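Local atomic coordinates of capsid fiber protein (Bacillus phage phi29, PDB entry 6QYY), a protein that forms the fibers that project from the head of the phage, the present N-terminal fragment being the base that probably seats each fiber on the capsid. Residues V86-D89 against T93-G96; L19-G24 against T53-Y58. All blocks are in the same frame, centred on the assembly; numbering follows the deposited sequence.

Overall arrangement
The chain of this trimeric fiber base is all strand and loop, folded into two five-stranded sheets. Contact 2 comes first along the sequence, in the mixed sheet of the N-terminal half; contact 1 follows in the antiparallel sheet of the C-terminal half. Their centres are about 21 Å apart on opposite sides of the chain's centre, and their nearest atoms are about 8 Å apart. Contact 2 joins two non-adjacent strands of one sheet, contact 1 a strand end and the loop after it. Contact 2 is buried and borders a second subunit, with a sulfate ion, probably from the crystallisation liquor, about 4 Å from the V55 side chain; no other chain of the assembly touches contact 1.

Contact 1: V86-D89 against T93-G96; sequences VPTD and TVFG
The methyl CG2 of T88 is the point where the two segments meet. It lies 3.7 Å from CG2 of V94, a methyl-to-methyl touch, and the same T88 CG2 is also 3.7 Å from OG1 of T93. A single methyl therefore spans an apolar neighbour and a polar one, and both T93 and V94 approach T88 at a slant. Backbones stay well apart: the CA atoms of T88 and V94 are 7.1 Å from each other, so side chains alone carry the contact.

The torsions sort the polar and apolar branches. With chi1 at -171°, T88 turns its hydroxyl anti to the backbone N, and CG2 falls between the backbone N and the carbonyl carbon, directed at V94. T93 differs: chi1 of 68° puts OG1 between the backbone N and the carbonyl carbon, on the side of T88, and the methyl goes anti to the carbonyl carbon.

The two hydroxyls, OG1 of T88 and OG1 of T93, are 3.8 Å apart, and one water joins them. It sits 3.1 Å from T88 OG1 and 3.0 Å from T93 OG1, on the polar flank of the contact, while the valine methyl covers the other. Each hydroxyl is also tied to the turn in between: T88 OG1 bonds the amide N of D90, closing an ST turn, and T93 OG1 bonds the D90 carbonyl. Both threonines are thus fixed in rotation from inside the turn.

The contact lies within the connection from outermost strand 85-87 to strand 96-98, which passes over strand 76-79 lying between them in the sheet. T88 packs on T78 and V94 on N76 of that strand, and the T93 carbonyl accepts a hydrogen bond from the T78 hydroxyl.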
# COMPACT_ATOMS: atom_id res chain seq x y z
N VAL A 86 -13.35 -3.23 -14.79
CA VAL A 86 -14.80 -3.04 -14.97
C VAL A 86 -15.46 -2.81 -13.62
O VAL A 86 -14.94 -3.20 -12.57
CB VAL A 86 -15.46 -4.26 -15.66
CG1 VAL A 86 -14.85 -4.50 -17.05
CG2 VAL A 86 -15.36 -5.50 -14.77
N PRO A 87 -16.63 -2.15 -13.63
CA PRO A 87 -17.39 -1.99 -12.39
C PRO A 87 -17.84 -3.32 -11.81
O PRO A 87 -18.07 -4.30 -12.53
CB PRO A 87 -18.60 -1.15 -12.82
CG PRO A 87 -18.17 -0.48 -14.09
CD PRO A 87 -17.27 -1.46 -14.76
N THR A 88 -17.94 -3.36 -10.49
CA THR A 88 -18.53 -4.48 -9.77
C THR A 88 -19.12 -3.96 -8.47
O THR A 88 -18.85 -2.83 -8.06
CB THR A 88 -17.50 -5.60 -9.50
OG1 THR A 88 -18.17 -6.76 -8.98
CG2 THR A 88 -16.46 -5.13 -8.48
N ASP A 89 -19.95 -4.79 -7.85
CA ASP A 89 -20.42 -4.52 -6.50
C ASP A 89 -20.09 -5.65 -5.53
O ASP A 89 -20.48 -5.57 -4.36
CB ASP A 89 -21.94 -4.26 -6.52
CG ASP A 89 -22.67 -5.17 -7.47
OD1 ASP A 89 -22.43 -6.39 -7.43
OD2 ASP A 89 -23.49 -4.66 -8.26
N THR A 93 -14.10 -8.84 -4.60
CA THR A 93 -13.31 -8.75 -5.82
C THR A 93 -12.88 -7.33 -6.15
O THR A 93 -12.21 -7.12 -7.17
CB THR A 93 -14.08 -9.31 -7.02
OG1 THR A 93 -15.19 -8.44 -7.31
CG2 THR A 93 -14.57 -10.74 -6.75
N VAL A 94 -13.26 -6.35 -5.33
CA VAL A 94 -12.86 -4.97 -5.58
C VAL A 94 -11.38 -4.80 -5.28
O VAL A 94 -10.89 -5.25 -4.24
CB VAL A 94 -13.71 -4.01 -4.75
CG1 VAL A 94 -13.16 -2.61 -4.85
CG2 VAL A 94 -15.16 -4.05 -5.21
N PHE A 95 -10.67 -4.12 -6.18
CA PHE A 95 -9.29 -3.76 -5.92
C PHE A 95 -9.06 -2.26 -6.02
O PHE A 95 -7.94 -1.81 -5.76
CB PHE A 95 -8.31 -4.50 -6.87
CG PHE A 95 -8.30 -3.96 -8.29
CD1 PHE A 95 -7.39 -2.97 -8.68
CD2 PHE A 95 -9.16 -4.49 -9.25
CE1 PHE A 95 -7.38 -2.49 -9.99
CE2 PHE A 95 -9.15 -4.01 -10.56
CZ PHE A 95 -8.25 -3.00 -10.93
N GLY A 96 -10.07 -1.48 -6.35
CA GLY A 96 -9.87 -0.04 -6.46
C GLY A 96 -11.16 0.64 -6.83
O GLY A 96 -12.20 -0.00 -7.00
O HOH W 1 -16.87 -9.52 -9.55

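Contact 2: L19-G24 against T53-Y58; sequences LAYSQG and TQVNMY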
# COMPACT_ATOMS: atom_id res chain seq x y z
N LEU A 19 -2.36 -7.52 -14.41
CA LEU A 19 -1.49 -8.68 -14.52
C LEU A 19 -1.61 -9.61 -13.32
O LEU A 19 -1.84 -9.18 -12.18
CB LEU A 19 -0.02 -8.28 -14.65
CG LEU A 19 0.42 -7.43 -15.83
CD1 LEU A 19 1.90 -7.04 -15.65
CD2 LEU A 19 0.19 -8.20 -17.14
N ALA A 20 -1.45 -10.90 -13.61
CA ALA A 20 -1.28 -11.96 -12.63
C ALA A 20 0.13 -12.52 -12.74
O ALA A 20 0.61 -12.81 -13.84
CB ALA A 20 -2.31 -13.08 -12.84
N TYR A 21 0.78 -12.72 -11.60
CA TYR A 21 2.07 -13.39 -11.58
C TYR A 21 1.85 -14.88 -11.35
O TYR A 21 1.00 -15.27 -10.54
CB TYR A 21 2.96 -12.82 -10.48
CG TYR A 21 3.32 -11.37 -10.65
CD1 TYR A 21 3.21 -10.75 -11.89
CD2 TYR A 21 3.76 -10.62 -9.57
CE1 TYR A 21 3.57 -9.39 -12.04
CE2 TYR A 21 4.13 -9.30 -9.71
CZ TYR A 21 4.03 -8.68 -10.94
OH TYR A 21 4.39 -7.36 -11.06
N SER A 22 2.62 -15.71 -12.05
CA SER A 22 2.45 -17.14 -11.88
C SER A 22 3.80 -17.83 -11.97
O SER A 22 4.77 -17.28 -12.50
CB SER A 22 1.47 -17.72 -12.91
OG SER A 22 2.06 -17.77 -14.19
N GLN A 23 3.83 -19.04 -11.44
CA GLN A 23 5.04 -19.86 -11.41
C GLN A 23 5.29 -20.45 -12.79
O GLN A 23 4.47 -21.22 -13.29
CB GLN A 23 4.86 -20.97 -10.36
CG GLN A 23 6.05 -21.88 -10.17
CD GLN A 23 7.32 -21.14 -9.80
OE1 GLN A 23 8.42 -21.55 -10.16
NE2 GLN A 23 7.17 -20.04 -9.07
N GLY A 24 6.41 -20.08 -13.40
CA GLY A 24 6.89 -20.73 -14.60
C GLY A 24 8.06 -21.63 -14.32
O GLY A 24 8.31 -22.05 -13.18
N THR A 53 10.62 -9.92 -20.42
CA THR A 53 10.27 -8.53 -20.20
C THR A 53 10.77 -8.13 -18.83
O THR A 53 10.86 -8.96 -17.92
CB THR A 53 8.76 -8.28 -20.33
OG1 THR A 53 8.50 -6.87 -20.35
CG2 THR A 53 7.99 -8.91 -19.18
N GLN A 54 11.10 -6.86 -18.69
CA GLN A 54 11.48 -6.31 -17.39
C GLN A 54 10.24 -5.67 -16.78
O GLN A 54 9.67 -4.74 -17.37
CB GLN A 54 12.62 -5.31 -17.53
CG GLN A 54 12.94 -4.59 -16.23
CD GLN A 54 14.42 -4.31 -16.06
OE1 GLN A 54 15.27 -5.08 -16.51
NE2 GLN A 54 14.74 -3.19 -15.40
N VAL A 55 9.83 -6.17 -15.62
CA VAL A 55 8.66 -5.66 -14.92
C VAL A 55 9.13 -4.64 -13.90
O VAL A 55 9.86 -4.99 -12.97
CB VAL A 55 7.88 -6.79 -14.22
CG1 VAL A 55 6.66 -6.21 -13.50
CG2 VAL A 55 7.49 -7.89 -15.21
N ASN A 56 8.72 -3.38 -14.05
CA ASN A 56 9.14 -2.33 -13.14
C ASN A 56 7.98 -1.99 -12.22
O ASN A 56 6.93 -1.52 -12.67
CB ASN A 56 9.60 -1.09 -13.91
CG ASN A 56 10.78 -1.39 -14.83
OD1 ASN A 56 11.73 -2.07 -14.45
ND2 ASN A 56 10.70 -0.89 -16.06
N MET A 57 8.16 -2.21 -10.92
CA MET A 57 7.09 -1.95 -9.98
C MET A 57 7.40 -0.70 -9.17
O MET A 57 8.55 -0.48 -8.74
CB MET A 57 6.81 -3.16 -9.07
CG MET A 57 6.27 -4.37 -9.82
SD MET A 57 6.21 -5.83 -8.83
CE MET A 57 4.84 -5.31 -7.80
N TYR A 58 6.38 0.13 -8.99
CA TYR A 58 6.41 1.45 -8.39
C TYR A 58 5.52 1.51 -7.16
O TYR A 58 4.64 0.66 -6.98
CB TYR A 58 5.94 2.50 -9.42
CG TYR A 58 6.97 2.74 -10.49
CD1 TYR A 58 8.02 3.63 -10.27
CD2 TYR A 58 6.93 2.05 -11.70
CE1 TYR A 58 8.99 3.85 -11.23
CE2 TYR A 58 7.92 2.27 -12.69
CZ TYR A 58 8.94 3.18 -12.43
OH TYR A 58 9.93 3.42 -13.37
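Y21 brings the hydroxyl end of its ring up against V55 and M57 of strand 52-57. The tight part is around Y21 OH, which lies 3.3 Å from SD of M57 and 3.5 Å from CG1 of V55. The sulfur is a Met-aromatic neighbour at the ring edge: M57 SD is 5.3 Å from the Y21 ring centroid and 81° off the ring normal. M57 and Y21 come at each other from opposite directions. Chi1 and the extended chi2 (170°) of the methionine carry CG and SD up to the phenol oxygen, and the bend at chi3 (72°) keeps CE near Y21 OH too. V55 meets the ring obliquely with CG1 alone. This hydroxyl is buried with no polar partner in the model.

Elsewhere the contact is loose. On the side away from Y21, N56 turns outward and Q54 is exposed; Q54 NE2 gives N56 OD1 a weak hydrogen bond of 3.3 Å.

Strands 18-23 and 52-57 are separated in the mixed sheet by 28-32 and 3-9, and their meeting across these two strands is consistent with a strongly curled sheet. F5 of strand 3-9 lies beside all three residues, edge-to-face with Y21 and packed on V55 and M57; Y97 and A61 of a second subunit pack on Y21 and M57 respectively.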